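Long-range contacts in UDP-N-Acetylenolpyruvylglucosamine Reductase (Thermus caldophilus, PDB 2GQT), which uses FAD and NADPH to reduce UDP-N-acetylglucosamine enolpyruvate to UDP-N-acetylmuramate, a step of bacterial cell wall formation: residues A112-A117 with R152-P157; E129-F134 with G160-V165; N47-L52 with G104-V109. One frame throughout, in Å; residues are numbered along the deposited sequence.

Contact 1 (A112-A117 with R152-P157); sequences AVKMNA and RKSHLP. With FAD (flavin-adenine dinucleotide), chain C.
A Schellman motif ends the helix 109-114 where the loop 152-157 packs against it: Asn-116, at positive phi, is the C-prime residue, and Ala-117 N to Ala-112 O (2.9 Å) with Asn-116 N to Val-113 O are its two bonds. The carbonyls left near this helix end meet the loop. Lys-114 O accepts from Ser-154 OG at 2.7 Å, the donor tilted 20° from the carbonyl plane; chi1 of 66° sets the hydroxyl between its own backbone N and carbonyl carbon, facing the helix. A water joins the same Lys-114 O to Ser-154 N, and a second water links Lys-114 NZ, Ser-154 OG and Leu-156 N. Along the lysine chain, CD rests on Leu-156 CD1 at 3.6 Å, while CB and CG lie against the adenosine ribose of FAD, CG coming 3.5 Å from O4B. Met-115 O receives a CA-H...O contact from Arg-152 CA (3.1 Å).

Arg-152, probably an active-site residue, folds back at chi2 and chi3, which packs its CD methylene on FAD O2 at 3.4 Å and directs the guanidinium to Glu-123, with NH1 2.7 Å from Asn-116 O. The backbone C of Ala-117 sits over one guanidinium face. The Asn-116 amide stands 85° to that guanidinium, and both groups have partners beyond the loop: NH1 forms a salt bridge with Glu-123, whose other oxygen accepts from Asn-116 ND2, and ND2 also donates to Gly-150 O. Glu-123, gripping both, is thus placed to fix the two groups relative to each other. Met-115 CB lies 3.6 Å from FAD O3', so one helix end offers carbonyls to the loop and aliphatic groups to the cofactor.

Contact 2 (E129-F134 with G160-V165); sequences EAVEVF and GIVTRV. With FAD (flavin-adenine dinucleotide), chain C.
Backbone bonds between Glu-132 or Phe-134 and the strand 161-165 establish an antiparallel pairing. Phe-134 N donates to Ile-161 O at 2.8 Å and Ile-161 N returns a bond to Phe-134 O, both nearly straight. Further along, Glu-132 N bonds to Arg-164 O, but Glu-132 O takes Thr-163 N (3.0 Å) instead of Arg-164 N. This shift of one residue between Glu-132 and Val-133 is a beta bulge, and the short axes run at 136° rather than fully antiparallel.

The polar side-chain contact centres on Glu-132 OE2. Its anti lone pair accepts from Thr-163 OG1 at 2.7 Å, and its syn lone pair takes Arg-164 NH1, also at 2.7 Å, in a salt bridge. Glu-132 and Arg-164 run side by side in the same direction, yet their carboxylate and guanidinium planes are 89° apart, with OE2 tilted slightly from the guanidinium plane. With CG anti to the backbone N (chi1 -174°) and an extended chain, the glutamate lays its oxygen across Thr-163. Arg-164 NH2 has a second carboxylate partner, Glu-68, so the guanidinium bridges two carboxylates, which would be expected to balance its charge.

Apolar contacts join the other face, where Val-131 CG1 meets Val-162 CG1 at 3.8 Å and Val-133 CG1 lies over Gly-160 CA at 3.7 Å. On the face of Glu-132, Phe-134 CB approaches Thr-163 CG2, and the phenyl ring runs on to helix 31-37 and meets Phe-139 edge to face.

Ligand bonds form the last group: Val-162 N donates to adenine N1A at 2.9 Å, and N6A donates to Val-162 O. This is paired recognition of adenine's Watson-Crick edge by a bulged antiparallel strand pair of the FAD-binding fold, whose strand 161-171 lends one residue's backbone to the cofactor pocket.

Contact 3 (N47-L52 with G104-V109); sequences NGSNLL and GIPAQV. With FAD (flavin-adenine dinucleotide), chain C.
Asn-47 reaches across to the loop 104-109 with a side chain whose every atom has a neighbour. CB lies 3.4 Å from Pro-106 O and close to phosphate oxygen O2P of FAD. With CG anti to the backbone N (chi1 -157°), the amide turns toward the loop, and ND2 donates to Pro-106 O at 2.8 Å with an N-H...O angle of 160°. That oxygen lies in the amide plane, whereas the donor stands 45° above the carbonyl plane, off its lone pairs. At the other branch, OD1 accepts from a water that in turn accepts from Gln-108 NE2, while Gln-108 CG packs near Asn-47 N.

Pro-106, the centre of an inverse gamma turn, also touches Ser-49: Pro-106 CG is 3.8 Å from Ser-49 CB and 3.5 Å from FAD C8. Ser-49 OG donates to O2P (2.6 Å) and accepts from ribityl O2', so this hydroxyl joins the diphosphate to the ribityl chain.

The backbone amides of both segments converge on the diphosphate. O1P receives Asn-47 N and Gln-108 N, the latter from the N-cap position of helix 109-114; Gly-48 N, Ser-49 N and Asn-50 N bind O2A, O2P and O1A. Neutral N-H groups from two loops, together with the helix N terminus, would thus stabilise the phosphate charge without a cation from either segment.

Overall arrangement
From the N terminus, the segment 47-52, a loop running into strand 51-53, comes first, and contact 3 closes when the chain returns to it at 104-109, after 51 residues that include helix 84-93. Helix 109-114 then leads into contact 1. Its second half, 152-157, comes only after 129-134, and 160-165 follows, so contacts 1 and 2 cross, while contact 3 precedes both in series. Leu-156 and Val-113 pack on Val-162, coupling the helix end and loop to the antiparallel sheet. Contacts 1 and 3 meet through Ala-112 and Ala-107. All three touch FAD: contact 2 at adenine, contact 3 from diphosphate along the ribityl chain to flavin, and contact 1 from the adenosine ribose to the flavin.

Contact 1 (A112-A117 with R152-P157)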
# COMPACT_ATOMS: atom_id res chain seq x y z
N ALA A 112 -3.55 -2.41 -2.34
CA ALA A 112 -2.90 -3.65 -2.74
C ALA A 112 -3.20 -3.98 -4.21
O ALA A 112 -2.34 -4.50 -4.91
CB ALA A 112 -3.33 -4.80 -1.85
N VAL A 113 -4.42 -3.69 -4.66
CA VAL A 113 -4.76 -3.86 -6.08
C VAL A 113 -4.00 -2.83 -6.93
O VAL A 113 -3.36 -3.20 -7.92
CB VAL A 113 -6.29 -3.74 -6.30
CG1 VAL A 113 -6.61 -3.69 -7.80
CG2 VAL A 113 -7.03 -4.88 -5.62
N LYS A 114 -4.06 -1.56 -6.55
CA LYS A 114 -3.40 -0.52 -7.34
C LYS A 114 -1.91 -0.82 -7.52
O LYS A 114 -1.36 -0.65 -8.62
CB LYS A 114 -3.58 0.86 -6.69
CG LYS A 114 -2.86 2.00 -7.43
CD LYS A 114 -3.63 2.46 -8.63
CE LYS A 114 -2.96 3.65 -9.30
NZ LYS A 114 -3.73 3.99 -10.55
N MET A 115 -1.26 -1.29 -6.45
CA MET A 115 0.18 -1.53 -6.46
C MET A 115 0.54 -2.99 -6.63
O MET A 115 1.69 -3.37 -6.37
CB MET A 115 0.80 -0.98 -5.17
CG MET A 115 0.60 0.52 -4.98
SD MET A 115 1.06 1.53 -6.42
CE MET A 115 2.80 1.13 -6.59
N ASN A 116 -0.43 -3.81 -7.05
CA ASN A 116 -0.27 -5.27 -7.16
C ASN A 116 0.69 -5.81 -6.12
O ASN A 116 1.70 -6.43 -6.43
CB ASN A 116 0.15 -5.70 -8.58
CG ASN A 116 -0.08 -7.18 -8.81
OD1 ASN A 116 -0.80 -7.83 -8.05
ND2 ASN A 116 0.53 -7.71 -9.87
N ALA A 117 0.35 -5.57 -4.85
CA ALA A 117 1.29 -5.86 -3.77
C ALA A 117 1.62 -7.34 -3.71
O ALA A 117 0.74 -8.18 -3.92
CB ALA A 117 0.75 -5.37 -2.45
N ARG A 152 4.34 -5.25 -9.12
CA ARG A 152 3.97 -4.11 -8.26
C ARG A 152 3.36 -2.95 -9.07
O ARG A 152 3.59 -1.78 -8.80
CB ARG A 152 5.17 -3.68 -7.39
CG ARG A 152 5.88 -4.87 -6.71
CD ARG A 152 4.90 -5.80 -6.00
NE ARG A 152 5.23 -7.22 -6.17
CZ ARG A 152 4.64 -8.06 -7.02
NH1 ARG A 152 3.67 -7.65 -7.83
NH2 ARG A 152 5.03 -9.33 -7.06
N LYS A 153 2.54 -3.31 -10.06
CA LYS A 153 1.96 -2.33 -10.98
C LYS A 153 0.57 -2.77 -11.45
O LYS A 153 0.29 -3.97 -11.56
CB LYS A 153 2.91 -2.11 -12.17
CG LYS A 153 2.42 -1.14 -13.26
CD LYS A 153 1.68 -1.87 -14.37
CE LYS A 153 2.65 -2.38 -15.39
NZ LYS A 153 3.79 -3.08 -14.75
N SER A 154 -0.28 -1.78 -11.72
CA SER A 154 -1.55 -1.97 -12.41
C SER A 154 -1.73 -0.87 -13.45
O SER A 154 -0.99 0.11 -13.46
CB SER A 154 -2.73 -1.93 -11.42
OG SER A 154 -2.87 -0.65 -10.83
N HIS A 155 -2.72 -1.05 -14.31
CA HIS A 155 -3.16 -0.02 -15.25
C HIS A 155 -4.67 0.09 -15.11
O HIS A 155 -5.43 -0.45 -15.92
CB HIS A 155 -2.73 -0.38 -16.69
CG HIS A 155 -2.86 0.74 -17.68
ND1 HIS A 155 -2.32 1.99 -17.47
CD2 HIS A 155 -3.42 0.76 -18.91
CE1 HIS A 155 -2.57 2.75 -18.53
NE2 HIS A 155 -3.24 2.03 -19.41
N LEU A 156 -5.11 0.73 -14.04
CA LEU A 156 -6.54 0.91 -13.83
C LEU A 156 -7.10 1.91 -14.83
O LEU A 156 -6.35 2.75 -15.36
CB LEU A 156 -6.82 1.42 -12.41
CG LEU A 156 -6.39 0.55 -11.24
CD1 LEU A 156 -6.78 1.24 -9.95
CD2 LEU A 156 -7.00 -0.83 -11.32
N PRO A 157 -8.42 1.84 -15.11
CA PRO A 157 -9.03 2.91 -15.88
C PRO A 157 -8.68 4.28 -15.30
O PRO A 157 -8.57 4.41 -14.08
CB PRO A 157 -10.52 2.63 -15.75
CG PRO A 157 -10.59 1.15 -15.59
CD PRO A 157 -9.39 0.78 -14.77
PA FAD C . -1.45 3.86 -0.20
O1A FAD C . -0.03 3.94 0.20
O2A FAD C . -2.49 4.57 0.58
O5B FAD C . -1.63 4.28 -1.71
C5B FAD C . -0.76 3.73 -2.71
C4B FAD C . -1.33 3.98 -4.09
O4B FAD C . -2.57 3.26 -4.21
C3B FAD C . -1.66 5.45 -4.38
O3B FAD C . -1.47 5.67 -5.78
C2B FAD C . -3.14 5.53 -4.02
O2B FAD C . -3.80 6.59 -4.71
C1B FAD C . -3.63 4.20 -4.55
N9A FAD C . -4.88 3.70 -3.94
C8A FAD C . -5.10 3.43 -2.64
N7A FAD C . -6.35 2.97 -2.50
C5A FAD C . -6.91 2.92 -3.71
C6A FAD C . -8.17 2.55 -4.20
N6A FAD C . -9.15 2.10 -3.41
N1A FAD C . -8.39 2.65 -5.53
C2A FAD C . -7.45 3.10 -6.36
N3A FAD C . -6.24 3.47 -5.95
C4A FAD C . -5.97 3.39 -4.63
N1 FAD C . 4.50 -3.79 -0.92
C2 FAD C . 4.60 -4.99 -1.59
O2 FAD C . 4.24 -5.06 -2.76
N3 FAD C . 5.13 -6.10 -0.95
C4 FAD C . 5.55 -6.06 0.37
O4 FAD C . 6.01 -7.07 0.91
C4X FAD C . 5.43 -4.84 1.05
N5 FAD C . 5.85 -4.75 2.37
C5X FAD C . 5.67 -3.54 3.07
C6 FAD C . 6.02 -3.47 4.41
C7 FAD C . 5.84 -2.30 5.14
C7M FAD C . 6.23 -2.25 6.62
C8 FAD C . 5.31 -1.18 4.49
C8M FAD C . 5.11 0.13 5.27
C9 FAD C . 4.96 -1.24 3.15
C9A FAD C . 5.13 -2.42 2.42
N10 FAD C . 4.79 -2.50 1.06
C10 FAD C . 4.91 -3.72 0.40
C1' FAD C . 4.31 -1.32 0.29
C2' FAD C . 2.80 -1.09 0.44
O2' FAD C . 2.29 -1.77 1.60
C3' FAD C . 2.02 -1.57 -0.79
O3' FAD C . 2.43 -0.83 -1.95
C4' FAD C . 0.50 -1.45 -0.58
O4' FAD C . -0.17 -2.11 -1.65
C5' FAD C . 0.01 -0.01 -0.49
O5' FAD C . -1.36 -0.06 -0.10
P FAD C . -1.98 1.14 0.75
O1P FAD C . -3.40 0.81 0.96
O2P FAD C . -1.14 1.48 1.92
O3P FAD C . -1.89 2.30 -0.35
O HOH W 1 -3.22 1.78 -12.09
O HOH W 2 0.44 0.79 -10.30

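Contact 2 (E129-F134 with G160-V165)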
# COMPACT_ATOMS: atom_id res chain seq x y z
N GLU A 129 -10.63 -12.62 -8.18
CA GLU A 129 -11.59 -13.12 -9.17
C GLU A 129 -12.30 -12.00 -9.93
O GLU A 129 -12.59 -12.15 -11.12
CB GLU A 129 -12.66 -14.00 -8.50
CG GLU A 129 -12.19 -15.39 -8.13
CD GLU A 129 -13.25 -16.24 -7.44
OE1 GLU A 129 -13.01 -17.45 -7.32
OE2 GLU A 129 -14.30 -15.70 -7.01
N ALA A 130 -12.58 -10.90 -9.24
CA ALA A 130 -13.25 -9.76 -9.84
C ALA A 130 -12.91 -8.51 -9.06
O ALA A 130 -12.60 -8.57 -7.87
CB ALA A 130 -14.76 -9.96 -9.86
N VAL A 131 -12.98 -7.37 -9.74
CA VAL A 131 -12.66 -6.08 -9.15
C VAL A 131 -13.68 -5.05 -9.62
O VAL A 131 -13.85 -4.84 -10.83
CB VAL A 131 -11.24 -5.59 -9.56
CG1 VAL A 131 -10.91 -4.26 -8.89
CG2 VAL A 131 -10.19 -6.64 -9.21
N GLU A 132 -14.35 -4.40 -8.67
CA GLU A 132 -15.23 -3.28 -8.99
C GLU A 132 -14.39 -2.01 -8.97
O GLU A 132 -13.67 -1.75 -8.00
CB GLU A 132 -16.39 -3.18 -8.00
CG GLU A 132 -17.41 -2.13 -8.38
CD GLU A 132 -18.51 -2.01 -7.36
OE1 GLU A 132 -19.65 -2.47 -7.63
OE2 GLU A 132 -18.24 -1.47 -6.28
N VAL A 133 -14.48 -1.23 -10.05
CA VAL A 133 -13.76 0.03 -10.17
C VAL A 133 -14.75 1.14 -10.52
O VAL A 133 -15.57 0.99 -11.43
CB VAL A 133 -12.66 -0.03 -11.26
CG1 VAL A 133 -11.89 1.29 -11.34
CG2 VAL A 133 -11.69 -1.17 -11.00
N PHE A 134 -14.69 2.23 -9.77
CA PHE A 134 -15.50 3.40 -10.03
C PHE A 134 -14.67 4.37 -10.86
O PHE A 134 -13.60 4.80 -10.45
CB PHE A 134 -15.91 4.05 -8.70
CG PHE A 134 -16.76 5.27 -8.87
CD1 PHE A 134 -16.20 6.54 -8.90
CD2 PHE A 134 -18.13 5.15 -9.02
CE1 PHE A 134 -17.00 7.67 -9.08
CE2 PHE A 134 -18.93 6.27 -9.20
CZ PHE A 134 -18.36 7.53 -9.22
N GLY A 160 -9.56 5.72 -11.84
CA GLY A 160 -10.27 4.59 -11.25
C GLY A 160 -10.06 4.43 -9.76
O GLY A 160 -8.93 4.50 -9.27
N ILE A 161 -11.16 4.22 -9.04
CA ILE A 161 -11.12 3.91 -7.62
C ILE A 161 -11.58 2.47 -7.44
O ILE A 161 -12.72 2.13 -7.78
CB ILE A 161 -12.03 4.86 -6.83
CG1 ILE A 161 -11.64 6.32 -7.10
CG2 ILE A 161 -11.97 4.54 -5.32
CD1 ILE A 161 -12.51 7.32 -6.38
N VAL A 162 -10.70 1.61 -6.94
CA VAL A 162 -11.11 0.25 -6.59
C VAL A 162 -12.03 0.34 -5.38
O VAL A 162 -11.67 0.95 -4.37
CB VAL A 162 -9.89 -0.62 -6.27
CG1 VAL A 162 -10.31 -2.03 -5.84
CG2 VAL A 162 -8.94 -0.66 -7.47
N THR A 163 -13.23 -0.22 -5.50
CA THR A 163 -14.23 -0.09 -4.45
C THR A 163 -14.54 -1.41 -3.73
O THR A 163 -14.94 -1.40 -2.57
CB THR A 163 -15.54 0.49 -5.00
OG1 THR A 163 -15.90 -0.22 -6.19
CG2 THR A 163 -15.35 1.95 -5.34
N ARG A 164 -14.30 -2.53 -4.41
CA ARG A 164 -14.73 -3.84 -3.93
C ARG A 164 -14.05 -4.91 -4.77
O ARG A 164 -13.83 -4.69 -5.96
CB ARG A 164 -16.23 -3.95 -4.20
CG ARG A 164 -17.10 -4.59 -3.19
CD ARG A 164 -18.52 -4.16 -3.53
NE ARG A 164 -19.00 -3.26 -2.50
CZ ARG A 164 -19.39 -2.00 -2.64
NH1 ARG A 164 -19.42 -1.38 -3.82
NH2 ARG A 164 -19.79 -1.35 -1.56
N VAL A 165 -13.76 -6.07 -4.19
CA VAL A 165 -13.20 -7.19 -4.93
C VAL A 165 -13.87 -8.51 -4.55
O VAL A 165 -14.50 -8.61 -3.49
CB VAL A 165 -11.66 -7.34 -4.73
CG1 VAL A 165 -10.92 -6.05 -5.06
CG2 VAL A 165 -11.31 -7.82 -3.33
PA FAD C . -1.45 3.86 -0.20
O1A FAD C . -0.03 3.94 0.20
O2A FAD C . -2.49 4.57 0.58
O5B FAD C . -1.63 4.28 -1.71
C5B FAD C . -0.76 3.73 -2.71
C4B FAD C . -1.33 3.98 -4.09
O4B FAD C . -2.57 3.26 -4.21
C3B FAD C . -1.66 5.45 -4.38
O3B FAD C . -1.47 5.67 -5.78
C2B FAD C . -3.14 5.53 -4.02
O2B FAD C . -3.80 6.59 -4.71
C1B FAD C . -3.63 4.20 -4.55
N9A FAD C . -4.88 3.70 -3.94
C8A FAD C . -5.10 3.43 -2.64
N7A FAD C . -6.35 2.97 -2.50
C5A FAD C . -6.91 2.92 -3.71
C6A FAD C . -8.17 2.55 -4.20
N6A FAD C . -9.15 2.10 -3.41
N1A FAD C . -8.39 2.65 -5.53
C2A FAD C . -7.45 3.10 -6.36
N3A FAD C . -6.24 3.47 -5.95
C4A FAD C . -5.97 3.39 -4.63
N1 FAD C . 4.50 -3.79 -0.92
C2 FAD C . 4.60 -4.99 -1.59
O2 FAD C . 4.24 -5.06 -2.76
N3 FAD C . 5.13 -6.10 -0.95
C4 FAD C . 5.55 -6.06 0.37
O4 FAD C . 6.01 -7.07 0.91
C4X FAD C . 5.43 -4.84 1.05
N5 FAD C . 5.85 -4.75 2.37
C5X FAD C . 5.67 -3.54 3.07
C6 FAD C . 6.02 -3.47 4.41
C7 FAD C . 5.84 -2.30 5.14
C7M FAD C . 6.23 -2.25 6.62
C8 FAD C . 5.31 -1.18 4.49
C8M FAD C . 5.11 0.13 5.27
C9 FAD C . 4.96 -1.24 3.15
C9A FAD C . 5.13 -2.42 2.42
N10 FAD C . 4.79 -2.50 1.06
C10 FAD C . 4.91 -3.72 0.40
C1' FAD C . 4.31 -1.32 0.29
C2' FAD C . 2.80 -1.09 0.44
O2' FAD C . 2.29 -1.77 1.60
C3' FAD C . 2.02 -1.57 -0.79
O3' FAD C . 2.43 -0.83 -1.95
C4' FAD C . 0.50 -1.45 -0.58
O4' FAD C . -0.17 -2.11 -1.65
C5' FAD C . 0.01 -0.01 -0.49
O5' FAD C . -1.36 -0.06 -0.10
P FAD C . -1.98 1.14 0.75
O1P FAD C . -3.40 0.81 0.96
O2P FAD C . -1.14 1.48 1.92
O3P FAD C . -1.89 2.30 -0.35

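Contact 3 (N47-L52 with G104-V109)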
# COMPACT_ATOMS: atom_id res chain seq x y z
N ASN A 47 -4.08 2.77 3.05
CA ASN A 47 -3.43 2.77 4.36
C ASN A 47 -2.18 3.66 4.43
O ASN A 47 -1.52 3.71 5.46
CB ASN A 47 -3.11 1.36 4.82
CG ASN A 47 -2.97 1.26 6.33
OD1 ASN A 47 -3.74 1.86 7.08
ND2 ASN A 47 -1.99 0.48 6.77
N GLY A 48 -1.86 4.35 3.34
CA GLY A 48 -0.73 5.27 3.33
C GLY A 48 0.62 4.59 3.48
O GLY A 48 1.57 5.24 3.95
N SER A 49 0.73 3.31 3.10
CA SER A 49 1.96 2.55 3.32
C SER A 49 2.93 2.56 2.16
O SER A 49 4.03 2.03 2.29
CB SER A 49 1.65 1.10 3.76
OG SER A 49 1.06 0.33 2.72
N ASN A 50 2.55 3.14 1.02
CA ASN A 50 3.52 3.33 -0.07
C ASN A 50 3.74 4.79 -0.45
O ASN A 50 4.37 5.07 -1.48
CB ASN A 50 3.17 2.51 -1.31
CG ASN A 50 4.35 2.38 -2.28
OD1 ASN A 50 4.23 2.63 -3.48
ND2 ASN A 50 5.51 2.04 -1.74
N LEU A 51 3.27 5.71 0.39
CA LEU A 51 3.31 7.14 0.06
C LEU A 51 4.39 7.91 0.78
O LEU A 51 4.55 7.81 2.00
CB LEU A 51 1.97 7.81 0.39
CG LEU A 51 0.76 7.30 -0.41
CD1 LEU A 51 -0.50 8.00 0.06
CD2 LEU A 51 0.93 7.50 -1.90
N LEU A 52 5.12 8.70 -0.00
CA LEU A 52 5.95 9.77 0.52
C LEU A 52 5.25 11.09 0.20
O LEU A 52 5.25 11.54 -0.94
CB LEU A 52 7.35 9.72 -0.11
CG LEU A 52 8.30 10.89 0.18
CD1 LEU A 52 8.43 11.16 1.66
CD2 LEU A 52 9.67 10.64 -0.45
N GLY A 104 2.20 -9.52 5.98
CA GLY A 104 3.22 -8.51 6.22
C GLY A 104 3.11 -7.29 5.33
O GLY A 104 3.93 -6.37 5.44
N ILE A 105 2.08 -7.24 4.48
CA ILE A 105 1.83 -6.08 3.63
C ILE A 105 0.72 -5.23 4.25
O ILE A 105 -0.44 -5.64 4.25
CB ILE A 105 1.44 -6.49 2.21
CG1 ILE A 105 2.50 -7.42 1.61
CG2 ILE A 105 1.25 -5.23 1.34
CD1 ILE A 105 2.15 -7.99 0.25
N PRO A 106 1.06 -4.05 4.80
CA PRO A 106 0.08 -3.27 5.57
C PRO A 106 -0.79 -2.38 4.67
O PRO A 106 -0.82 -1.15 4.83
CB PRO A 106 0.98 -2.45 6.50
CG PRO A 106 2.16 -2.18 5.69
CD PRO A 106 2.38 -3.40 4.81
N ALA A 107 -1.50 -3.01 3.74
CA ALA A 107 -2.28 -2.33 2.72
C ALA A 107 -3.77 -2.36 3.02
O ALA A 107 -4.26 -3.30 3.66
CB ALA A 107 -2.05 -3.02 1.39
N GLN A 108 -4.51 -1.38 2.51
CA GLN A 108 -5.92 -1.62 2.23
C GLN A 108 -6.02 -2.44 0.94
O GLN A 108 -5.12 -2.40 0.09
CB GLN A 108 -6.70 -0.32 2.06
CG GLN A 108 -7.02 0.37 3.36
CD GLN A 108 -7.83 1.63 3.15
OE1 GLN A 108 -8.43 1.84 2.08
NE2 GLN A 108 -7.86 2.48 4.18
N VAL A 109 -7.12 -3.16 0.79
CA VAL A 109 -7.37 -3.92 -0.43
C VAL A 109 -7.19 -3.07 -1.69
O VAL A 109 -6.53 -3.50 -2.66
CB VAL A 109 -8.78 -4.57 -0.39
CG1 VAL A 109 -9.21 -5.05 -1.77
CG2 VAL A 109 -8.79 -5.71 0.59
PA FAD C . -1.45 3.86 -0.20
O1A FAD C . -0.03 3.94 0.20
O2A FAD C . -2.49 4.57 0.58
O5B FAD C . -1.63 4.28 -1.71
C5B FAD C . -0.76 3.73 -2.71
C4B FAD C . -1.33 3.98 -4.09
O4B FAD C . -2.57 3.26 -4.21
C3B FAD C . -1.66 5.45 -4.38
O3B FAD C . -1.47 5.67 -5.78
C2B FAD C . -3.14 5.53 -4.02
O2B FAD C . -3.80 6.59 -4.71
C1B FAD C . -3.63 4.20 -4.55
N9A FAD C . -4.88 3.70 -3.94
C8A FAD C . -5.10 3.43 -2.64
N7A FAD C . -6.35 2.97 -2.50
C5A FAD C . -6.91 2.92 -3.71
C6A FAD C . -8.17 2.55 -4.20
N6A FAD C . -9.15 2.10 -3.41
N1A FAD C . -8.39 2.65 -5.53
C2A FAD C . -7.45 3.10 -6.36
N3A FAD C . -6.24 3.47 -5.95
C4A FAD C . -5.97 3.39 -4.63
N1 FAD C . 4.50 -3.79 -0.92
C2 FAD C . 4.60 -4.99 -1.59
O2 FAD C . 4.24 -5.06 -2.76
N3 FAD C . 5.13 -6.10 -0.95
C4 FAD C . 5.55 -6.06 0.37
O4 FAD C . 6.01 -7.07 0.91
C4X FAD C . 5.43 -4.84 1.05
N5 FAD C . 5.85 -4.75 2.37
C5X FAD C . 5.67 -3.54 3.07
C6 FAD C . 6.02 -3.47 4.41
C7 FAD C . 5.84 -2.30 5.14
C7M FAD C . 6.23 -2.25 6.62
C8 FAD C . 5.31 -1.18 4.49
C8M FAD C . 5.11 0.13 5.27
C9 FAD C . 4.96 -1.24 3.15
C9A FAD C . 5.13 -2.42 2.42
N10 FAD C . 4.79 -2.50 1.06
C10 FAD C . 4.91 -3.72 0.40
C1' FAD C . 4.31 -1.32 0.29
C2' FAD C . 2.80 -1.09 0.44
O2' FAD C . 2.29 -1.77 1.60
C3' FAD C . 2.02 -1.57 -0.79
O3' FAD C . 2.43 -0.83 -1.95
C4' FAD C . 0.50 -1.45 -0.58
O4' FAD C . -0.17 -2.11 -1.65
C5' FAD C . 0.01 -0.01 -0.49
O5' FAD C . -1.36 -0.06 -0.10
P FAD C . -1.98 1.14 0.75
O1P FAD C . -3.40 0.81 0.96
O2P FAD C . -1.14 1.48 1.92
O3P FAD C . -1.89 2.30 -0.35
O HOH W 3 -6.52 2.23 6.62